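Local coordinates for protein putative hydrolase (Chloroflexus aurantiacus J-10-fl, PDB 3CMN) that probably hydrolyses peptide bonds as a zincin-like metallopeptidase, though its substrate is not known, at residues 18-23 / 92-97; 49-54 / 173-178; 57-62 / 188-193. All coordinates share one frame; numbering follows the deposited sequence.

Contact 1: 18-23 / 92-97; sequences IDWEQA and QLFRPI
Trp20 and Phe94 meet where the N-terminal end of helix 20-31 comes up against a type I beta turn, Gln92 to Arg95, that leads into helix 95-102. The tight part is aromatic. Trp20 brings the outer rim of its six-membered ring to Phe94, with CH2 at 3.4 Å from Phe94 CD1 and CZ2 at 3.5 Å from the same atom. Phe94 CG lies close to the indole plane, so the phenyl group sits at the edge of the tryptophan and not over its face. The two ring planes are inclined at 56° with the centroids 5.2 Å apart, an oblique aromatic pair. Ile18 adds a looser second touch, its CD1 standing 4.0 Å from Phe94 CD2. Its two branches divide the work: CG1, anti to the carbonyl carbon (chi1 -55°), carries CD1 to the phenyl ring, while CG2 lies over the rim of one indole face. Ile127 of helix 120-135 touches Ile18, Trp20 and Phe94, and the indole NE1 is hydrogen-bonded to Glu98, which is likely to restrict its turn.

Between the two segments, contact ends with this trio. Phe94 is buried, but Gln92 and Arg95, at the two ends of the turn, are exposed in the isolated chain, though both touch a crystal neighbour, and the CB of Gln92 points away from 18-23. Glu21, in the other segment, is exposed too. No hydrogen bond crosses between the segments. The turn is closed by Arg95 N to Gln92 O at 3.1 Å. Asp19 is the N-cap of helix 20-31, and its OD1 accepts from both Glu21 N, at 2.9 Å, and Gln22 N, at 3.0 Å, the latter approaching from above the carboxylate plane.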
loop_
_atom_site.group_PDB
_atom_site.type_symbol
_atom_site.label_atom_id
_atom_site.label_comp_id
_atom_site.label_asym_id
_atom_site.label_seq_id
_atom_site.Cartn_x
_atom_site.Cartn_y
_atom_site.Cartn_z
ATOM N N ILE A 18 -6.714 24.938 -6.131
ATOM C CA ILE A 18 -5.388 24.493 -6.524
ATOM C C ILE A 18 -5.237 24.471 -8.024
ATOM O O ILE A 18 -6.123 24.002 -8.737
ATOM C CB ILE A 18 -5.109 23.072 -6.004
ATOM C CG1 ILE A 18 -5.312 23.032 -4.492
ATOM C CG2 ILE A 18 -3.689 22.639 -6.388
ATOM C CD1 ILE A 18 -5.353 21.642 -3.926
ATOM N N ASP A 19 -4.116 24.985 -8.508
ATOM C CA ASP A 19 -3.855 24.974 -9.937
ATOM C C ASP A 19 -3.171 23.649 -10.246
ATOM O O ASP A 19 -1.952 23.509 -10.086
ATOM C CB ASP A 19 -2.937 26.126 -10.324
ATOM C CG ASP A 19 -2.667 26.166 -11.807
ATOM O OD1 ASP A 19 -2.770 25.108 -12.455
ATOM O OD2 ASP A 19 -2.341 27.244 -12.320
ATOM N N TRP A 20 -3.965 22.681 -10.686
ATOM C CA TRP A 20 -3.450 21.356 -10.982
ATOM C C TRP A 20 -2.538 21.232 -12.190
ATOM O O TRP A 20 -1.856 20.227 -12.348
ATOM C CB TRP A 20 -4.605 20.364 -11.080
ATOM C CG TRP A 20 -5.139 20.048 -9.731
ATOM C CD1 TRP A 20 -6.301 20.506 -9.172
ATOM C CD2 TRP A 20 -4.479 19.284 -8.716
ATOM N NE1 TRP A 20 -6.399 20.079 -7.870
ATOM C CE2 TRP A 20 -5.293 19.328 -7.563
ATOM C CE3 TRP A 20 -3.275 18.571 -8.666
ATOM C CZ2 TRP A 20 -4.943 18.685 -6.374
ATOM C CZ3 TRP A 20 -2.928 17.932 -7.481
ATOM C CH2 TRP A 20 -3.761 17.996 -6.354
ATOM N N GLU A 21 -2.508 22.239 -13.046
ATOM C CA GLU A 21 -1.624 22.155 -14.190
ATOM C C GLU A 21 -0.260 22.686 -13.790
ATOM O O GLU A 21 0.755 22.360 -14.399
ATOM C CB GLU A 21 -2.220 22.896 -15.382
ATOM C CG GLU A 21 -2.925 21.909 -16.321
ATOM C CD GLU A 21 -3.970 22.547 -17.215
ATOM O OE1 GLU A 21 -3.626 23.467 -17.990
ATOM O OE2 GLU A 21 -5.141 22.114 -17.139
ATOM N N GLN A 22 -0.235 23.498 -12.742
ATOM C CA GLN A 22 1.027 24.001 -12.232
ATOM C C GLN A 22 1.600 22.826 -11.444
ATOM O O GLN A 22 2.800 22.555 -11.482
ATOM C CB GLN A 22 0.811 25.193 -11.297
ATOM C CG GLN A 22 2.038 25.522 -10.492
ATOM C CD GLN A 22 3.222 25.853 -11.372
ATOM O OE1 GLN A 22 3.245 26.899 -12.021
ATOM N NE2 GLN A 22 4.211 24.956 -11.410
ATOM N N ALA A 23 0.711 22.134 -10.735
ATOM C CA ALA A 23 1.081 20.975 -9.943
ATOM C C ALA A 23 1.665 19.890 -10.848
ATOM O O ALA A 23 2.724 19.330 -10.563
ATOM C CB ALA A 23 -0.134 20.447 -9.199
ATOM N N GLN A 92 -7.946 14.157 -7.028
ATOM C CA GLN A 92 -9.256 13.806 -6.484
ATOM C C GLN A 92 -9.280 13.574 -4.979
ATOM O O GLN A 92 -10.333 13.658 -4.346
ATOM C CB GLN A 92 -9.825 12.601 -7.221
ATOM C CG GLN A 92 -10.765 13.044 -8.312
ATOM C CD GLN A 92 -10.926 12.029 -9.401
ATOM O OE1 GLN A 92 -11.206 10.860 -9.143
ATOM N NE2 GLN A 92 -10.756 12.469 -10.640
ATOM N N LEU A 93 -8.121 13.284 -4.406
ATOM C CA LEU A 93 -8.033 13.097 -2.967
ATOM C C LEU A 93 -8.264 14.453 -2.317
ATOM O O LEU A 93 -8.465 14.546 -1.115
ATOM C CB LEU A 93 -6.649 12.583 -2.567
ATOM C CG LEU A 93 -6.197 11.232 -3.121
ATOM C CD1 LEU A 93 -4.786 10.953 -2.625
ATOM C CD2 LEU A 93 -7.155 10.129 -2.663
ATOM N N PHE A 94 -8.219 15.506 -3.126
ATOM C CA PHE A 94 -8.414 16.870 -2.637
ATOM C C PHE A 94 -9.815 17.423 -2.900
ATOM O O PHE A 94 -10.097 18.566 -2.556
ATOM C CB PHE A 94 -7.387 17.824 -3.263
ATOM C CG PHE A 94 -5.966 17.542 -2.863
ATOM C CD1 PHE A 94 -5.190 16.633 -3.581
ATOM C CD2 PHE A 94 -5.395 18.206 -1.784
ATOM C CE1 PHE A 94 -3.866 16.394 -3.230
ATOM C CE2 PHE A 94 -4.077 17.977 -1.424
ATOM C CZ PHE A 94 -3.309 17.069 -2.151
ATOM N N ARG A 95 -10.683 16.627 -3.516
ATOM C CA ARG A 95 -12.042 17.085 -3.789
ATOM C C ARG A 95 -12.798 17.533 -2.532
ATOM O O ARG A 95 -13.499 18.542 -2.555
ATOM C CB ARG A 95 -12.838 16.003 -4.526
ATOM C CG ARG A 95 -12.363 15.796 -5.967
ATOM C CD ARG A 95 -13.442 15.199 -6.863
ATOM N NE ARG A 95 -13.009 15.175 -8.259
ATOM C CZ ARG A 95 -13.831 15.061 -9.302
ATOM N NH1 ARG A 95 -15.145 14.961 -9.117
ATOM N NH2 ARG A 95 -13.343 15.043 -10.536
ATOM N N PRO A 96 -12.663 16.793 -1.418
ATOM C CA PRO A 96 -13.368 17.195 -0.196
ATOM C C PRO A 96 -12.942 18.578 0.297
ATOM O O PRO A 96 -13.700 19.260 0.990
ATOM C CB PRO A 96 -12.993 16.092 0.798
ATOM C CG PRO A 96 -12.818 14.896 -0.086
ATOM C CD PRO A 96 -12.040 15.467 -1.251
ATOM N N ILE A 97 -11.726 18.982 -0.052
ATOM C CA ILE A 97 -11.203 20.276 0.370
ATOM C C ILE A 97 -11.526 21.371 -0.642
ATOM O O ILE A 97 -11.780 22.514 -0.267
ATOM C CB ILE A 97 -9.661 20.221 0.575
ATOM C CG1 ILE A 97 -9.308 19.271 1.727
ATOM C CG2 ILE A 97 -9.120 21.616 0.860
ATOM C CD1 ILE A 97 -9.926 19.655 3.068
#

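Contact 2: 49-54 / 173-178; sequences ARMVAL and SDEDFR
Helix 174-193, which farther along carries an HExxH pattern of the kind found in zincins, packs its first turns against helix 41-63 through Met51, Arg50, Glu175 and Arg178. The short axes cross at -50° and come no closer than 11.7 Å, a separation bridged by long side chains. Met51 fills the buried part. Its chain is extended beyond CG and runs straight at the other helix: SD comes to 3.5 Å from the backbone O of Arg178 and 4.1 Å from Arg178 CB, while CE reaches Glu175 and lies 3.4 Å from Glu175 O. An alanine here would stop at CB and is likely to open a gap between the helices, leaving the aliphatic base of Arg178 and the Glu175 backbone without their sulfur and methyl neighbours.

The outer rim is ionic. Arg50 and Glu175 approach from opposite directions, their guanidinium and carboxylate planes only 9° apart, and NH2 of Arg50 forms a salt bridge with Glu175 OE2 at the guanidinium edge. The modelled 2.4 Å between Arg50 NH2 and Glu175 OE2 is very short, so its exact length is doubtful. Arg50 reaches this place with CG wedged between the backbone N and carbonyl carbon (chi1 69°) and the chain extended as far as NE, whereas Glu175 bends at its second torsion to meet it. Both residues also touch a crystal neighbour, so the rim may be shaped partly by the lattice.

Arg178 sends its charged end elsewhere: NH2 pairs with Glu160 in a salt bridge, and Asp174, beside it, pairs with Arg44 of helix 41-63. Within the segment, Arg178 NH1 donates to Asp174 O at 3.2 Å, the oxygen lying almost in the guanidinium plane.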
loop_
_atom_site.group_PDB
_atom_site.type_symbol
_atom_site.label_atom_id
_atom_site.label_comp_id
_atom_site.label_asym_id
_atom_site.label_seq_id
_atom_site.Cartn_x
_atom_site.Cartn_y
_atom_site.Cartn_z
ATOM N N ALA A 49 5.608 -10.539 -15.637
ATOM C CA ALA A 49 4.469 -11.327 -16.096
ATOM C C ALA A 49 4.506 -12.723 -15.495
ATOM O O ALA A 49 3.496 -13.216 -14.986
ATOM C CB ALA A 49 4.463 -11.416 -17.614
ATOM N N ARG A 50 5.670 -13.366 -15.547
ATOM C CA ARG A 50 5.769 -14.705 -14.998
ATOM C C ARG A 50 5.788 -14.695 -13.475
ATOM O O ARG A 50 5.303 -15.631 -12.849
ATOM C CB ARG A 50 7.000 -15.433 -15.542
ATOM C CG ARG A 50 8.320 -14.875 -15.057
ATOM C CD ARG A 50 9.435 -15.891 -15.211
ATOM N NE ARG A 50 10.474 -15.624 -14.229
ATOM C CZ ARG A 50 11.529 -14.858 -14.458
ATOM N NH1 ARG A 50 11.694 -14.297 -15.644
ATOM N NH2 ARG A 50 12.387 -14.604 -13.483
ATOM N N MET A 51 6.341 -13.651 -12.860
ATOM C CA MET A 51 6.357 -13.604 -11.398
ATOM C C MET A 51 4.928 -13.446 -10.832
ATOM O O MET A 51 4.650 -13.907 -9.725
ATOM C CB MET A 51 7.261 -12.469 -10.876
ATOM C CG MET A 51 8.736 -12.568 -11.279
ATOM S SD MET A 51 9.735 -11.340 -10.474
ATOM C CE MET A 51 11.357 -12.118 -10.537
ATOM N N VAL A 52 4.032 -12.794 -11.577
ATOM C CA VAL A 52 2.653 -12.636 -11.117
ATOM C C VAL A 52 1.863 -13.924 -11.401
ATOM O O VAL A 52 0.983 -14.297 -10.628
ATOM C CB VAL A 52 1.897 -11.433 -11.796
ATOM C CG1 VAL A 52 2.619 -10.119 -11.551
ATOM C CG2 VAL A 52 1.730 -11.674 -13.267
ATOM N N ALA A 53 2.188 -14.604 -12.503
ATOM C CA ALA A 53 1.510 -15.852 -12.868
ATOM C C ALA A 53 1.715 -16.884 -11.772
ATOM O O ALA A 53 0.836 -17.693 -11.480
ATOM C CB ALA A 53 2.054 -16.385 -14.181
ATOM N N LEU A 54 2.891 -16.836 -11.164
ATOM C CA LEU A 54 3.246 -17.730 -10.083
ATOM C C LEU A 54 2.603 -17.244 -8.780
ATOM O O LEU A 54 1.955 -18.005 -8.043
ATOM C CB LEU A 54 4.762 -17.721 -9.910
ATOM C CG LEU A 54 5.275 -18.551 -8.731
ATOM C CD1 LEU A 54 5.298 -19.995 -9.172
ATOM C CD2 LEU A 54 6.673 -18.104 -8.289
ATOM N N SER A 173 19.763 -9.037 -4.838
ATOM C CA SER A 173 19.636 -9.860 -6.025
ATOM C C SER A 173 18.539 -9.335 -6.971
ATOM O O SER A 173 17.431 -9.019 -6.545
ATOM C CB SER A 173 19.313 -11.294 -5.585
ATOM O OG SER A 173 18.987 -12.130 -6.682
ATOM N N ASP A 174 18.855 -9.247 -8.256
ATOM C CA ASP A 174 17.905 -8.772 -9.247
ATOM C C ASP A 174 16.627 -9.605 -9.191
ATOM O O ASP A 174 15.539 -9.087 -8.971
ATOM C CB ASP A 174 18.539 -8.870 -10.638
ATOM C CG ASP A 174 17.592 -8.477 -11.760
ATOM O OD1 ASP A 174 16.529 -9.108 -11.908
ATOM O OD2 ASP A 174 17.922 -7.536 -12.513
ATOM N N GLU A 175 16.770 -10.906 -9.391
ATOM C CA GLU A 175 15.633 -11.811 -9.389
ATOM C C GLU A 175 14.872 -11.861 -8.070
ATOM O O GLU A 175 13.652 -11.733 -8.034
ATOM C CB GLU A 175 16.107 -13.219 -9.749
ATOM C CG GLU A 175 15.013 -14.261 -9.885
ATOM C CD GLU A 175 14.195 -14.114 -11.157
ATOM O OE1 GLU A 175 14.577 -13.317 -12.048
ATOM O OE2 GLU A 175 13.163 -14.812 -11.270
ATOM N N ASP A 176 15.596 -12.059 -6.980
ATOM C CA ASP A 176 14.962 -12.172 -5.673
ATOM C C ASP A 176 14.197 -10.939 -5.208
ATOM O O ASP A 176 13.083 -11.053 -4.678
ATOM C CB ASP A 176 16.005 -12.580 -4.633
ATOM C CG ASP A 176 16.407 -14.035 -4.763
ATOM O OD1 ASP A 176 16.278 -14.602 -5.870
ATOM O OD2 ASP A 176 16.863 -14.616 -3.760
ATOM N N PHE A 177 14.785 -9.762 -5.398
ATOM C CA PHE A 177 14.119 -8.540 -4.982
ATOM C C PHE A 177 12.838 -8.278 -5.774
ATOM O O PHE A 177 11.824 -7.884 -5.208
ATOM C CB PHE A 177 15.050 -7.345 -5.108
ATOM C CG PHE A 177 14.449 -6.067 -4.615
ATOM C CD1 PHE A 177 13.827 -6.008 -3.362
ATOM C CD2 PHE A 177 14.507 -4.919 -5.388
ATOM C CE1 PHE A 177 13.271 -4.818 -2.887
ATOM C CE2 PHE A 177 13.957 -3.721 -4.930
ATOM C CZ PHE A 177 13.336 -3.673 -3.670
ATOM N N ARG A 178 12.876 -8.509 -7.081
ATOM C CA ARG A 178 11.695 -8.279 -7.897
ATOM C C ARG A 178 10.593 -9.306 -7.662
ATOM O O ARG A 178 9.423 -9.018 -7.891
ATOM C CB ARG A 178 12.085 -8.198 -9.375
ATOM C CG ARG A 178 12.796 -6.904 -9.685
ATOM C CD ARG A 178 13.258 -6.847 -11.108
ATOM N NE ARG A 178 13.951 -5.593 -11.375
ATOM C CZ ARG A 178 15.132 -5.268 -10.871
ATOM N NH1 ARG A 178 15.771 -6.107 -10.065
ATOM N NH2 ARG A 178 15.674 -4.099 -11.178
#

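Contact 3: 57-62 / 188-193; sequences PLIADY and HAFEFE
Phe190 carries this buried contact, pushing its ring from helix 174-193 against Ile59 and Ala60 of helix 41-63. Its CB is directed toward residues 57-62 and serves to aim the ring, turned by a chi1 of -92° that is displaced from the usual staggered value. At CG the contact begins: Ile59 CG2 lies 3.6 Å from it. The two ortho carbons follow, with Phe190 CD1 at 3.6 Å and CD2 at 3.9 Å from the same methyl. Farther out, CE1 also meets Ile59 CB, at 4.0 Å, while CE2 turns to the backbone and comes to 3.4 Å from Ala60 CA. The tip, CZ, touches Ala60 CB at 3.7 Å.

The methyl sits over one face of the ring: Ile59 CG2 is 3.6 Å from the ring centroid and only 14° off the normal, leaning slightly toward the CG and CD1 side, a clear CH-pi contact. Ala60 approaches the far rim obliquely. Its small side chain is consistent with the close approach of CE2 to Ala60 CA on the helix backbone, and Glu56 and Leu63 of the same helix also touch Phe190.

His188, two residues before Phe190, belongs to the HExxH pattern; its ring meets that of His184, and its side chain touches Glu265 of helix 248-279. No hydrogen bond joins 57-62 to 188-193. The adhesion is therefore dispersive and CH-pi in character: at this end of the pair, the helix with the putative metal-binding histidines meets helix 41-63 through apolar surfaces.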
loop_
_atom_site.group_PDB
_atom_site.type_symbol
_atom_site.label_atom_id
_atom_site.label_comp_id
_atom_site.label_asym_id
_atom_site.label_seq_id
_atom_site.Cartn_x
_atom_site.Cartn_y
_atom_site.Cartn_z
ATOM N N PRO A 57 -1.545 -17.523 -7.725
ATOM C CA PRO A 57 -1.936 -18.852 -7.227
ATOM C C PRO A 57 -1.446 -19.139 -5.804
ATOM O O PRO A 57 -2.223 -19.574 -4.957
ATOM C CB PRO A 57 -1.304 -19.804 -8.240
ATOM C CG PRO A 57 -1.317 -19.010 -9.514
ATOM C CD PRO A 57 -0.866 -17.639 -9.032
ATOM N N LEU A 58 -0.163 -18.900 -5.545
ATOM C CA LEU A 58 0.401 -19.151 -4.221
ATOM C C LEU A 58 -0.313 -18.355 -3.143
ATOM O O LEU A 58 -0.492 -18.833 -2.018
ATOM C CB LEU A 58 1.899 -18.816 -4.190
ATOM C CG LEU A 58 2.887 -19.966 -4.437
ATOM C CD1 LEU A 58 2.496 -20.761 -5.684
ATOM C CD2 LEU A 58 4.298 -19.392 -4.586
ATOM N N ILE A 59 -0.719 -17.138 -3.490
ATOM C CA ILE A 59 -1.400 -16.292 -2.527
ATOM C C ILE A 59 -2.858 -16.718 -2.375
ATOM O O ILE A 59 -3.377 -16.782 -1.261
ATOM C CB ILE A 59 -1.282 -14.815 -2.936
ATOM C CG1 ILE A 59 0.197 -14.420 -2.915
ATOM C CG2 ILE A 59 -2.054 -13.924 -1.968
ATOM C CD1 ILE A 59 0.474 -13.006 -3.374
ATOM N N ALA A 60 -3.495 -17.029 -3.500
ATOM C CA ALA A 60 -4.881 -17.475 -3.510
ATOM C C ALA A 60 -5.046 -18.709 -2.621
ATOM O O ALA A 60 -6.003 -18.803 -1.854
ATOM C CB ALA A 60 -5.314 -17.805 -4.940
ATOM N N ASP A 61 -4.098 -19.640 -2.726
ATOM C CA ASP A 61 -4.123 -20.880 -1.956
ATOM C C ASP A 61 -3.882 -20.649 -0.482
ATOM O O ASP A 61 -4.579 -21.208 0.357
ATOM C CB ASP A 61 -3.068 -21.861 -2.481
ATOM C CG ASP A 61 -3.021 -23.156 -1.677
ATOM O OD1 ASP A 61 -3.982 -23.951 -1.761
ATOM O OD2 ASP A 61 -2.027 -23.380 -0.953
ATOM N N TYR A 62 -2.889 -19.832 -0.160
ATOM C CA TYR A 62 -2.588 -19.567 1.235
ATOM C C TYR A 62 -3.721 -18.823 1.945
ATOM O O TYR A 62 -3.936 -19.006 3.145
ATOM C CB TYR A 62 -1.295 -18.759 1.351
ATOM C CG TYR A 62 -0.912 -18.447 2.782
ATOM C CD1 TYR A 62 -0.584 -19.461 3.677
ATOM C CD2 TYR A 62 -0.883 -17.138 3.243
ATOM C CE1 TYR A 62 -0.236 -19.176 4.994
ATOM C CE2 TYR A 62 -0.535 -16.845 4.557
ATOM C CZ TYR A 62 -0.212 -17.868 5.428
ATOM O OH TYR A 62 0.141 -17.572 6.731
ATOM N N HIS A 188 -1.094 -7.337 -1.423
ATOM C CA HIS A 188 -1.960 -6.187 -1.222
ATOM C C HIS A 188 -3.144 -6.124 -2.179
ATOM O O HIS A 188 -4.188 -5.567 -1.845
ATOM C CB HIS A 188 -1.140 -4.903 -1.281
ATOM C CG HIS A 188 -0.216 -4.750 -0.119
ATOM N ND1 HIS A 188 -0.028 -3.550 0.535
ATOM C CD2 HIS A 188 0.520 -5.665 0.553
ATOM C CE1 HIS A 188 0.780 -3.738 1.566
ATOM N NE2 HIS A 188 1.126 -5.013 1.598
ATOM N N ALA A 189 -2.993 -6.708 -3.361
ATOM C CA ALA A 189 -4.083 -6.719 -4.324
ATOM C C ALA A 189 -5.190 -7.596 -3.751
ATOM O O ALA A 189 -6.384 -7.291 -3.875
ATOM C CB ALA A 189 -3.606 -7.270 -5.646
ATOM N N PHE A 190 -4.777 -8.695 -3.127
ATOM C CA PHE A 190 -5.710 -9.619 -2.502
ATOM C C PHE A 190 -6.387 -8.932 -1.306
ATOM O O PHE A 190 -7.605 -8.936 -1.189
ATOM C CB PHE A 190 -4.973 -10.882 -2.024
ATOM C CG PHE A 190 -4.940 -12.005 -3.041
ATOM C CD1 PHE A 190 -4.105 -11.938 -4.156
ATOM C CD2 PHE A 190 -5.764 -13.121 -2.888
ATOM C CE1 PHE A 190 -4.091 -12.957 -5.106
ATOM C CE2 PHE A 190 -5.762 -14.160 -3.840
ATOM C CZ PHE A 190 -4.925 -14.076 -4.950
ATOM N N GLU A 191 -5.583 -8.334 -0.427
ATOM C CA GLU A 191 -6.095 -7.662 0.760
ATOM C C GLU A 191 -7.092 -6.557 0.415
ATOM O O GLU A 191 -8.055 -6.332 1.148
ATOM C CB GLU A 191 -4.949 -7.073 1.581
ATOM C CG GLU A 191 -3.916 -8.091 2.042
ATOM C CD GLU A 191 -2.807 -7.454 2.859
ATOM O OE1 GLU A 191 -3.020 -7.187 4.057
ATOM O OE2 GLU A 191 -1.724 -7.204 2.292
ATOM N N PHE A 192 -6.867 -5.876 -0.706
ATOM C CA PHE A 192 -7.757 -4.802 -1.127
ATOM C C PHE A 192 -8.900 -5.227 -2.024
ATOM O O PHE A 192 -9.907 -4.522 -2.103
ATOM C CB PHE A 192 -6.982 -3.692 -1.856
ATOM C CG PHE A 192 -6.280 -2.732 -0.936
ATOM C CD1 PHE A 192 -4.950 -2.923 -0.597
ATOM C CD2 PHE A 192 -6.964 -1.654 -0.386
ATOM C CE1 PHE A 192 -4.306 -2.063 0.272
ATOM C CE2 PHE A 192 -6.325 -0.778 0.493
ATOM C CZ PHE A 192 -4.991 -0.987 0.822
ATOM N N GLU A 193 -8.761 -6.366 -2.694
ATOM C CA GLU A 193 -9.793 -6.809 -3.625
ATOM C C GLU A 193 -10.437 -8.170 -3.386
ATOM O O GLU A 193 -11.541 -8.411 -3.863
ATOM C CB GLU A 193 -9.229 -6.750 -5.049
ATOM C CG GLU A 193 -8.631 -5.385 -5.386
ATOM C CD GLU A 193 -7.752 -5.405 -6.627
ATOM O OE1 GLU A 193 -6.825 -6.238 -6.677
ATOM O OE2 GLU A 193 -7.979 -4.588 -7.548
#

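Contacts 2 and 3 are two stations along one helix pair, 41-63 with 174-193, their centres about 16 Å apart. They touch on the first helix, where Val52 O lies 4.1 Å from Pro57 CD. Contact 2 joins the pair near the start of helix 174-193, partly by charge; contact 3 joins it near the end by apolar packing, and includes His188 of the HExxH pattern, where no metal is bound. Contact 1, across the centre of the chain, lies about 36 Å from contact 2 and about 33 Å from contact 3 between centres, with nearest atoms about 23 Å and about 11 Å away. Helix 20-31 and helix 41-63 follow each other in the chain.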